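Local coordinates for capsid protein (Macrobrachium rosenbergii nodavirus, PDB 5YKX) that probably forms part of the shell of a small RNA virus, the fragment here being an all-beta domain, likely a surface protrusion, that pairs with a second copy, at residues K41-P46 against D83-F88; M48-S53 against D109-Q114; C59-N64 against F98-D103. All coordinates share one frame; numbering follows the deposited sequence.

Contact 1: K41-P46 against D83-F88; sequences KFIIVP and DGYISF
Phe42 and Phe88 are directly paired across two antiparallel strands, and the path of Phe42 shows how a cross-strand aromatic pair is built. Its CB sits over one face of the Phe88 ring, 3.7 Å from Phe88 CZ, as a CH-pi contact. The next atom, Phe42 CG, is 4.1 Å from that same CZ, and Phe42 CD2 then runs out to the rim of its partner, 4.0 Å from Phe88 CE2. Beyond this the rings part: their planes differ by 21°, but they are slid so far that they scarcely overlap, with centroids 5.6 Å apart. Phe88 CG lies between its backbone N and carbonyl carbon (chi1 67°), which brings the end of its ring toward Phe42 CB. The ladder belongs to the large antiparallel sheet of this domain; in it Phe42 with Phe88 and Ile44 with Ile86 are hydrogen-bonded pairs and Ile43 with Ser87 is the non-hydrogen-bonded pair between them. Phe42 N donates to Phe88 O almost straight, at 178°, and Ile44 N reaches Ile86 O at 2.8 Å. On the phenylalanine side, Ile44 and Ile86 lie alongside each other, Ile44 CG2 being 3.7 Å from Ile86 CB, and both also touch Ile72. On the reverse side, Ile43 CD1 approaches the Tyr85 ring at CD2, 3.9 Å away, while the hydroxyl of Tyr85 bonds to Asp14 of the second subunit. The bridges end at Ile44 with Ile86; strand 79-89 is interrupted at Tyr85, and beyond it Gly84 has a positive phi, with Pro46 CD 3.2 Å from Gly84 O.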
loop_
_atom_site.group_PDB
_atom_site.type_symbol
_atom_site.label_atom_id
_atom_site.label_comp_id
_atom_site.label_asym_id
_atom_site.label_seq_id
_atom_site.Cartn_x
_atom_site.Cartn_y
_atom_site.Cartn_z
ATOM N N LYS B 41 -5.864 14.178 8.715
ATOM C CA LYS B 41 -4.829 13.914 7.741
ATOM C C LYS B 41 -4.782 12.388 7.540
ATOM O O LYS B 41 -4.801 11.579 8.521
ATOM C CB LYS B 41 -3.464 14.370 8.202
ATOM C CG LYS B 41 -3.360 15.805 8.716
ATOM C CD LYS B 41 -3.458 16.753 7.599
ATOM C CE LYS B 41 -2.989 18.125 8.067
ATOM N NZ LYS B 41 -1.537 18.124 8.414
ATOM N N PHE B 42 -4.777 12.020 6.271
ATOM C CA PHE B 42 -4.807 10.633 5.856
ATOM C C PHE B 42 -3.733 10.397 4.780
ATOM O O PHE B 42 -3.216 11.307 4.152
ATOM C CB PHE B 42 -6.115 10.303 5.189
ATOM C CG PHE B 42 -7.293 10.493 6.030
ATOM C CD1 PHE B 42 -7.781 9.485 6.787
ATOM C CD2 PHE B 42 -7.899 11.755 6.081
ATOM C CE1 PHE B 42 -8.861 9.671 7.609
ATOM C CE2 PHE B 42 -8.995 11.914 6.881
ATOM C CZ PHE B 42 -9.470 10.897 7.625
ATOM N N ILE B 43 -3.486 9.131 4.522
ATOM C CA ILE B 43 -2.763 8.740 3.311
ATOM C C ILE B 43 -3.504 7.623 2.669
ATOM O O ILE B 43 -3.890 6.663 3.366
ATOM C CB ILE B 43 -1.328 8.413 3.630
ATOM C CG1 ILE B 43 -0.541 8.060 2.359
ATOM C CG2 ILE B 43 -1.185 7.372 4.706
ATOM C CD1 ILE B 43 0.938 8.092 2.673
ATOM N N ILE B 44 -3.710 7.747 1.362
ATOM C CA ILE B 44 -4.393 6.673 0.583
ATOM C C ILE B 44 -3.349 5.950 -0.227
ATOM O O ILE B 44 -2.470 6.586 -0.785
ATOM C CB ILE B 44 -5.569 7.207 -0.253
ATOM C CG1 ILE B 44 -6.247 6.168 -1.083
ATOM C CG2 ILE B 44 -5.166 8.299 -1.167
ATOM C CD1 ILE B 44 -7.633 6.700 -1.561
ATOM N N VAL B 45 -3.378 4.614 -0.148
ATOM C CA VAL B 45 -2.459 3.780 -0.871
ATOM C C VAL B 45 -3.250 2.764 -1.703
ATOM O O VAL B 45 -4.373 2.381 -1.341
ATOM C CB VAL B 45 -1.449 3.054 0.050
ATOM C CG1 VAL B 45 -0.592 4.019 0.852
ATOM C CG2 VAL B 45 -2.167 2.093 0.982
ATOM N N PRO B 46 -2.683 2.379 -2.855
ATOM C CA PRO B 46 -3.279 1.312 -3.655
ATOM C C PRO B 46 -3.062 -0.039 -2.992
ATOM O O PRO B 46 -2.054 -0.237 -2.281
ATOM C CB PRO B 46 -2.473 1.346 -4.957
ATOM C CG PRO B 46 -1.115 1.978 -4.595
ATOM C CD PRO B 46 -1.396 2.882 -3.421
ATOM N N ASP B 83 1.147 1.223 -7.021
ATOM C CA ASP B 83 2.312 2.014 -6.524
ATOM C C ASP B 83 1.854 3.418 -6.267
ATOM O O ASP B 83 0.814 3.870 -6.776
ATOM C CB ASP B 83 3.368 1.972 -7.623
ATOM C CG ASP B 83 4.741 2.446 -7.210
ATOM O OD1 ASP B 83 5.014 2.737 -6.039
ATOM O OD2 ASP B 83 5.577 2.435 -8.157
ATOM N N GLY B 84 2.670 4.139 -5.543
ATOM C CA GLY B 84 2.404 5.520 -5.168
ATOM C C GLY B 84 1.484 5.636 -3.946
ATOM O O GLY B 84 1.214 4.722 -3.202
ATOM N N TYR B 85 1.059 6.856 -3.691
ATOM C CA TYR B 85 0.233 7.153 -2.572
ATOM C C TYR B 85 -0.252 8.590 -2.764
ATOM O O TYR B 85 0.297 9.294 -3.546
ATOM C CB TYR B 85 0.995 7.068 -1.269
ATOM C CG TYR B 85 2.211 8.003 -1.181
ATOM C CD1 TYR B 85 3.478 7.531 -1.512
ATOM C CD2 TYR B 85 2.065 9.368 -0.834
ATOM C CE1 TYR B 85 4.619 8.379 -1.472
ATOM C CE2 TYR B 85 3.185 10.230 -0.796
ATOM C CZ TYR B 85 4.436 9.725 -1.093
ATOM O OH TYR B 85 5.523 10.515 -1.057
ATOM N N ILE B 86 -1.243 9.001 -1.980
ATOM C CA ILE B 86 -1.628 10.427 -1.907
ATOM C C ILE B 86 -1.871 10.746 -0.430
ATOM O O ILE B 86 -2.673 10.084 0.268
ATOM C CB ILE B 86 -2.908 10.774 -2.728
ATOM C CG1 ILE B 86 -2.747 10.445 -4.203
ATOM C CG2 ILE B 86 -3.180 12.294 -2.585
ATOM C CD1 ILE B 86 -4.058 10.257 -4.912
ATOM N N SER B 87 -1.124 11.735 0.049
ATOM C CA SER B 87 -1.244 12.257 1.386
ATOM C C SER B 87 -2.121 13.504 1.316
ATOM O O SER B 87 -1.813 14.380 0.489
ATOM C CB SER B 87 0.162 12.639 1.892
ATOM O OG SER B 87 -0.058 13.019 3.221
ATOM N N PHE B 88 -3.225 13.518 2.084
ATOM C CA PHE B 88 -4.226 14.573 1.916
ATOM C C PHE B 88 -4.880 14.869 3.244
ATOM O O PHE B 88 -4.762 14.118 4.195
ATOM C CB PHE B 88 -5.296 14.236 0.839
ATOM C CG PHE B 88 -6.195 13.092 1.218
ATOM C CD1 PHE B 88 -5.739 11.756 1.117
ATOM C CD2 PHE B 88 -7.439 13.325 1.734
ATOM C CE1 PHE B 88 -6.529 10.709 1.523
ATOM C CE2 PHE B 88 -8.253 12.260 2.134
ATOM C CZ PHE B 88 -7.808 10.955 1.972
#

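Contact 2: M48-S53 against D109-Q114; sequences MDRVSS and DPKPYQ
Arg50 lays its guanidinium flat on the ring of Tyr113, a stacked cation-pi pair that ties the end of strand 41-51 to the loop leading into strand 114-121 of the antiparallel sheet. The planes differ by 20°, and the overlap is off-centre: Tyr113 CE1 lies over the middle of the guanidinium, 3.3 Å from Arg50 CZ. The chain is extended as far as NE, with CG anti to the backbone N (chi1 -173°), and the guanidinium is turned at the last torsion. The guanidinium edge then meets main-chain carbonyls: NE and NH2 both close on Lys111 O from the same face of that carbonyl, the shorter bond being 2.9 Å from NH2, and NE makes a further weak bond to Pro112 O. On the same group, NH1 forms a salt bridge with Asp76 and NH2 also bonds to Gln57, so its rotation should be well fixed.

The side-chain amide of Gln114 bonds to both the N and the O of Asp49. Bent at chi2 (148°), it presents OE1 to Asp49 N at 2.9 Å in a nearly straight bond, and NE2 donates a hydrogen bond to Asp49 O at 3.0 Å, coming from above the plane of that carbonyl. Nearby, Lys111 folds back so that CE rests 4.0 Å from Val51 CB. Residues 48 to 51 also pair with a strand of the second subunit. Met48, modelled as selenomethionine, turns at its last torsion and brings CE to 3.7 Å from Tyr113 CE1.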
loop_
_atom_site.group_PDB
_atom_site.type_symbol
_atom_site.label_atom_id
_atom_site.label_comp_id
_atom_site.label_asym_id
_atom_site.label_seq_id
_atom_site.Cartn_x
_atom_site.Cartn_y
_atom_site.Cartn_z
HETATM N N MSE B 48 -4.080 -4.448 -4.189
HETATM C CA MSE B 48 -4.646 -5.260 -5.207
HETATM C C MSE B 48 -5.030 -6.627 -4.710
HETATM O O MSE B 48 -4.262 -7.315 -3.984
HETATM C CB MSE B 48 -3.606 -5.282 -6.374
HETATM C CG MSE B 48 -4.202 -5.883 -7.634
HETATM SE SE MSE B 48 -3.104 -5.415 -9.253
HETATM C CE MSE B 48 -3.411 -3.451 -9.376
ATOM N N ASP B 49 -6.249 -6.984 -5.084
ATOM C CA ASP B 49 -6.742 -8.373 -4.979
ATOM C C ASP B 49 -7.690 -8.589 -6.101
ATOM O O ASP B 49 -8.884 -8.277 -5.988
ATOM C CB ASP B 49 -7.391 -8.598 -3.619
ATOM C CG ASP B 49 -7.896 -10.063 -3.471
ATOM O OD1 ASP B 49 -7.675 -10.925 -4.364
ATOM O OD2 ASP B 49 -8.511 -10.316 -2.476
ATOM N N ARG B 50 -7.142 -8.948 -7.256
ATOM C CA ARG B 50 -7.841 -8.635 -8.542
ATOM C C ARG B 50 -7.281 -9.446 -9.647
ATOM O O ARG B 50 -6.061 -9.436 -9.941
ATOM C CB ARG B 50 -7.651 -7.147 -8.879
ATOM C CG ARG B 50 -8.437 -6.638 -10.064
ATOM C CD ARG B 50 -8.061 -5.184 -10.359
ATOM N NE ARG B 50 -8.706 -4.567 -11.481
ATOM C CZ ARG B 50 -8.272 -4.595 -12.731
ATOM N NH1 ARG B 50 -7.223 -5.326 -13.023
ATOM N NH2 ARG B 50 -8.890 -3.887 -13.669
ATOM N N VAL B 51 -8.162 -10.205 -10.304
ATOM C CA VAL B 51 -7.734 -10.893 -11.497
ATOM C C VAL B 51 -7.360 -9.952 -12.631
ATOM O O VAL B 51 -8.114 -9.039 -12.912
ATOM C CB VAL B 51 -8.840 -11.873 -11.946
ATOM C CG1 VAL B 51 -8.471 -12.497 -13.258
ATOM C CG2 VAL B 51 -8.996 -12.951 -10.892
ATOM N N SER B 52 -6.199 -10.116 -13.257
ATOM C CA SER B 52 -5.752 -9.219 -14.330
ATOM C C SER B 52 -6.690 -9.336 -15.547
ATOM O O SER B 52 -7.129 -10.448 -15.868
ATOM C CB SER B 52 -4.318 -9.532 -14.763
ATOM O OG SER B 52 -4.047 -8.870 -15.996
ATOM N N SER B 53 -6.993 -8.203 -16.175
ATOM C CA SER B 53 -7.778 -8.199 -17.387
ATOM C C SER B 53 -6.926 -8.693 -18.570
ATOM O O SER B 53 -7.472 -9.073 -19.579
ATOM C CB SER B 53 -8.245 -6.795 -17.678
ATOM O OG SER B 53 -7.140 -5.975 -18.134
ATOM N N ASP B 109 -16.241 -4.851 -19.229
ATOM C CA ASP B 109 -16.865 -4.624 -17.893
ATOM C C ASP B 109 -15.759 -4.620 -16.809
ATOM O O ASP B 109 -15.652 -5.551 -16.090
ATOM C CB ASP B 109 -17.829 -5.770 -17.596
ATOM C CG ASP B 109 -18.603 -5.558 -16.333
ATOM O OD1 ASP B 109 -18.840 -6.564 -15.640
ATOM O OD2 ASP B 109 -18.962 -4.391 -16.012
ATOM N N PRO B 110 -14.882 -3.645 -16.828
ATOM C CA PRO B 110 -13.631 -3.785 -16.039
ATOM C C PRO B 110 -13.854 -3.925 -14.540
ATOM O O PRO B 110 -14.775 -3.395 -13.995
ATOM C CB PRO B 110 -12.816 -2.525 -16.380
ATOM C CG PRO B 110 -13.717 -1.648 -17.189
ATOM C CD PRO B 110 -15.018 -2.310 -17.453
ATOM N N LYS B 111 -12.993 -4.703 -13.888
ATOM C CA LYS B 111 -12.993 -4.778 -12.449
ATOM C C LYS B 111 -12.322 -3.508 -11.850
ATOM O O LYS B 111 -11.318 -3.031 -12.380
ATOM C CB LYS B 111 -12.167 -5.922 -11.999
ATOM C CG LYS B 111 -12.776 -7.269 -12.404
ATOM C CD LYS B 111 -11.834 -8.422 -11.996
ATOM C CE LYS B 111 -11.930 -9.588 -12.960
ATOM N NZ LYS B 111 -13.095 -10.351 -12.507
ATOM N N PRO B 112 -12.902 -2.970 -10.797
ATOM C CA PRO B 112 -12.362 -1.782 -10.172
ATOM C C PRO B 112 -10.955 -1.986 -9.665
ATOM O O PRO B 112 -10.606 -3.092 -9.217
ATOM C CB PRO B 112 -13.270 -1.541 -8.997
ATOM C CG PRO B 112 -14.460 -2.389 -9.214
ATOM C CD PRO B 112 -14.132 -3.459 -10.166
ATOM N N TYR B 113 -10.152 -0.942 -9.758
ATOM C CA TYR B 113 -8.975 -0.878 -8.865
ATOM C C TYR B 113 -9.337 -0.472 -7.453
ATOM O O TYR B 113 -10.358 0.157 -7.202
ATOM C CB TYR B 113 -7.919 0.041 -9.507
ATOM C CG TYR B 113 -7.285 -0.561 -10.733
ATOM C CD1 TYR B 113 -6.584 -1.766 -10.623
ATOM C CD2 TYR B 113 -7.438 -0.010 -11.996
ATOM C CE1 TYR B 113 -6.004 -2.363 -11.715
ATOM C CE2 TYR B 113 -6.823 -0.604 -13.102
ATOM C CZ TYR B 113 -6.092 -1.772 -12.957
ATOM O OH TYR B 113 -5.405 -2.344 -14.001
ATOM N N GLN B 114 -8.421 -0.731 -6.523
ATOM C CA GLN B 114 -8.773 -0.782 -5.119
ATOM C C GLN B 114 -7.822 0.085 -4.321
ATOM O O GLN B 114 -6.604 0.133 -4.574
ATOM C CB GLN B 114 -8.704 -2.232 -4.614
ATOM C CG GLN B 114 -9.631 -3.197 -5.419
ATOM C CD GLN B 114 -9.087 -4.649 -5.533
ATOM O OE1 GLN B 114 -8.003 -4.874 -6.018
ATOM N NE2 GLN B 114 -9.791 -5.583 -4.960
#

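Contact 3: C59-N64 against F98-D103; sequences CTITCN and FTLVTD. With CD (cadmium ion), chain E; SO4 (sulfate ion), chain G.
An antiparallel strand pair with a cadmium site at one end is the element here: 59-62 and 98-103 run in opposite directions, and the metal sits just where the first strand gives way to a loop. Cys63 SG binds the cadmium ion at 2.3 Å, and Thr97 O is a further ligand; two modelled waters also lie within bonding distance, but too close together to be relied on as separate full ligands. A sulfate, probably from the crystallisation liquor, lies beside the metal. As modelled, its O4 accepts from Asn64 N at 2.9 Å and from the hydroxyl of Thr99, OG1, also at 2.9 Å, one partner on each segment. The sulfate position is doubtful, however, since its much closer approaches to the metal and to the amide of Asn64 are too short to be trusted.

Along the ladder Thr60 with Val101 and Thr62 with Thr99 form the hydrogen-bonded pairs, Thr60 N reaching Val101 O at 2.8 Å. These four residues share one face of the sheet, where water bridges the strands: one molecule donates to Val101 O at 2.8 Å and bonds to Thr60 OG1, and a second, more loosely, links Thr99 O with Thr62 OG1.

The face of Cys59, Ile61, Leu100 and Thr102 is mostly apolar. Ile61 and Leu100 lie side by side, with CD1 of Ile61 3.8 Å from CD2 of Leu100. Ile61 CG1 is anti to the carbonyl carbon (chi1 -52°), and its other branch, CG2, turns to Phe98 CB at 3.7 Å. Cys59 SG meets the methyl CG2 of Thr102 at 4.0 Å. Strand 26-33 flanks 96-104 and strand 71-75 flanks 57-62, while Ile86 of strand 79-89 packs on both Ile61 and Phe98, whose ring also meets Phe88 edge-to-face.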
loop_
_atom_site.group_PDB
_atom_site.type_symbol
_atom_site.label_atom_id
_atom_site.label_comp_id
_atom_site.label_asym_id
_atom_site.label_seq_id
_atom_site.Cartn_x
_atom_site.Cartn_y
_atom_site.Cartn_z
ATOM N N CYS B 59 -4.422 3.129 -14.925
ATOM C CA CYS B 59 -5.211 4.126 -14.125
ATOM C C CYS B 59 -4.234 4.911 -13.272
ATOM O O CYS B 59 -3.396 4.310 -12.603
ATOM C CB CYS B 59 -6.195 3.436 -13.245
ATOM S SG CYS B 59 -7.133 4.630 -12.178
ATOM N N THR B 60 -4.275 6.249 -13.350
ATOM C CA THR B 60 -3.465 7.120 -12.515
ATOM C C THR B 60 -4.351 8.055 -11.765
ATOM O O THR B 60 -5.289 8.617 -12.344
ATOM C CB THR B 60 -2.487 7.926 -13.348
ATOM O OG1 THR B 60 -1.716 7.040 -14.122
ATOM C CG2 THR B 60 -1.474 8.747 -12.428
ATOM N N ILE B 61 -4.167 8.134 -10.440
ATOM C CA ILE B 61 -4.975 8.978 -9.533
ATOM C C ILE B 61 -4.119 10.074 -8.908
ATOM O O ILE B 61 -2.977 9.826 -8.491
ATOM C CB ILE B 61 -5.585 8.141 -8.467
ATOM C CG1 ILE B 61 -6.282 7.005 -9.266
ATOM C CG2 ILE B 61 -6.634 8.911 -7.586
ATOM C CD1 ILE B 61 -7.225 6.212 -8.555
ATOM N N THR B 62 -4.664 11.289 -8.865
ATOM C CA THR B 62 -4.028 12.354 -8.173
ATOM C C THR B 62 -5.081 13.252 -7.539
ATOM O O THR B 62 -6.273 13.112 -7.782
ATOM C CB THR B 62 -3.177 13.242 -9.086
ATOM O OG1 THR B 62 -3.986 13.745 -10.136
ATOM C CG2 THR B 62 -2.073 12.493 -9.761
ATOM N N CYS B 63 -4.619 14.186 -6.700
ATOM C CA CYS B 63 -5.525 15.283 -6.133
ATOM C C CYS B 63 -4.888 16.568 -6.550
ATOM O O CYS B 63 -3.667 16.780 -6.303
ATOM C CB CYS B 63 -5.714 15.209 -4.644
ATOM S SG CYS B 63 -6.552 16.696 -3.950
ATOM N N ASN B 64 -5.655 17.423 -7.229
ATOM C CA ASN B 64 -5.058 18.669 -7.747
ATOM C C ASN B 64 -4.880 19.816 -6.709
ATOM O O ASN B 64 -4.364 20.846 -7.083
ATOM C CB ASN B 64 -5.756 19.180 -9.018
ATOM C CG ASN B 64 -7.171 19.647 -8.764
ATOM O OD1 ASN B 64 -7.629 19.701 -7.635
ATOM N ND2 ASN B 64 -7.897 19.899 -9.830
ATOM N N PHE B 98 -10.710 13.126 -5.975
ATOM C CA PHE B 98 -9.510 12.638 -6.708
ATOM C C PHE B 98 -9.802 12.683 -8.172
ATOM O O PHE B 98 -10.955 12.542 -8.586
ATOM C CB PHE B 98 -9.191 11.228 -6.240
ATOM C CG PHE B 98 -8.901 11.182 -4.778
ATOM C CD1 PHE B 98 -9.946 11.006 -3.873
ATOM C CD2 PHE B 98 -7.625 11.451 -4.304
ATOM C CE1 PHE B 98 -9.713 11.048 -2.508
ATOM C CE2 PHE B 98 -7.386 11.428 -2.911
ATOM C CZ PHE B 98 -8.433 11.240 -2.035
ATOM N N THR B 99 -8.795 12.954 -8.924
ATOM C CA THR B 99 -8.809 12.885 -10.352
ATOM C C THR B 99 -8.242 11.577 -10.864
ATOM O O THR B 99 -7.139 11.175 -10.467
ATOM C CB THR B 99 -7.938 13.986 -10.950
ATOM O OG1 THR B 99 -8.405 15.259 -10.420
ATOM C CG2 THR B 99 -8.038 14.000 -12.450
ATOM N N LEU B 100 -9.027 10.937 -11.739
ATOM C CA LEU B 100 -8.606 9.671 -12.386
ATOM C C LEU B 100 -8.421 9.847 -13.828
ATOM O O LEU B 100 -9.278 10.428 -14.469
ATOM C CB LEU B 100 -9.660 8.599 -12.096
ATOM C CG LEU B 100 -9.893 8.199 -10.617
ATOM C CD1 LEU B 100 -10.958 9.024 -9.958
ATOM C CD2 LEU B 100 -10.397 6.742 -10.577
ATOM N N VAL B 101 -7.304 9.381 -14.353
ATOM C CA VAL B 101 -6.995 9.327 -15.786
ATOM C C VAL B 101 -6.707 7.862 -16.122
ATOM O O VAL B 101 -5.855 7.195 -15.474
ATOM C CB VAL B 101 -5.797 10.194 -16.135
ATOM C CG1 VAL B 101 -5.505 10.153 -17.625
ATOM C CG2 VAL B 101 -6.010 11.621 -15.665
ATOM N N THR B 102 -7.545 7.336 -16.989
ATOM C CA THR B 102 -7.543 5.906 -17.444
ATOM C C THR B 102 -7.250 5.796 -18.946
ATOM O O THR B 102 -7.707 6.619 -19.809
ATOM C CB THR B 102 -8.847 5.181 -17.138
ATOM O OG1 THR B 102 -9.973 5.883 -17.711
ATOM C CG2 THR B 102 -9.046 5.130 -15.627
ATOM N N ASP B 103 -6.467 4.771 -19.262
ATOM C CA ASP B 103 -6.132 4.393 -20.637
ATOM C C ASP B 103 -6.143 2.861 -20.631
ATOM O O ASP B 103 -5.197 2.209 -20.187
ATOM C CB ASP B 103 -4.775 4.970 -20.978
ATOM C CG ASP B 103 -4.365 4.727 -22.405
ATOM O OD1 ASP B 103 -5.026 3.970 -23.118
ATOM O OD2 ASP B 103 -3.336 5.294 -22.788
HETATM CD CD CD E . -8.764 16.779 -4.660
HETATM S S SO4 G . -9.500 16.947 -7.384
HETATM O O1 SO4 G . -9.911 17.014 -5.935
HETATM O O2 SO4 G . -8.979 18.330 -7.348
HETATM O O3 SO4 G . -10.411 16.834 -8.636
HETATM O O4 SO4 G . -8.281 16.236 -7.739
HETATM O O HOH W 1 -3.363 6.637 -16.688
HETATM O O HOH W 2 -4.543 11.462 -12.409
HETATM O O HOH W 3 -9.569 19.069 -3.913
HETATM O O HOH W 4 -10.203 17.272 -3.072
#

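All three contacts belong to one antiparallel sheet. Contacts 1 and 2 both use strand 41-51, their centres about 19 Å apart, whereas contact 3 joins strands 57-62 and 96-104, its centre about 13 Å from that of contact 1 and 16 Å from that of contact 2. Along the chain, contact 1 crosses both others, and contact 3 is nested within the loop closed by contact 2. Such interleaving ties distant parts of the sequence together. Contact 3 touches each of the others through packed side chains. Contacts 1 and 2 also meet the second subunit, so strand 41-51 serves both the fold and the dimer, but contact 3 touches no other protein chain of the assembly.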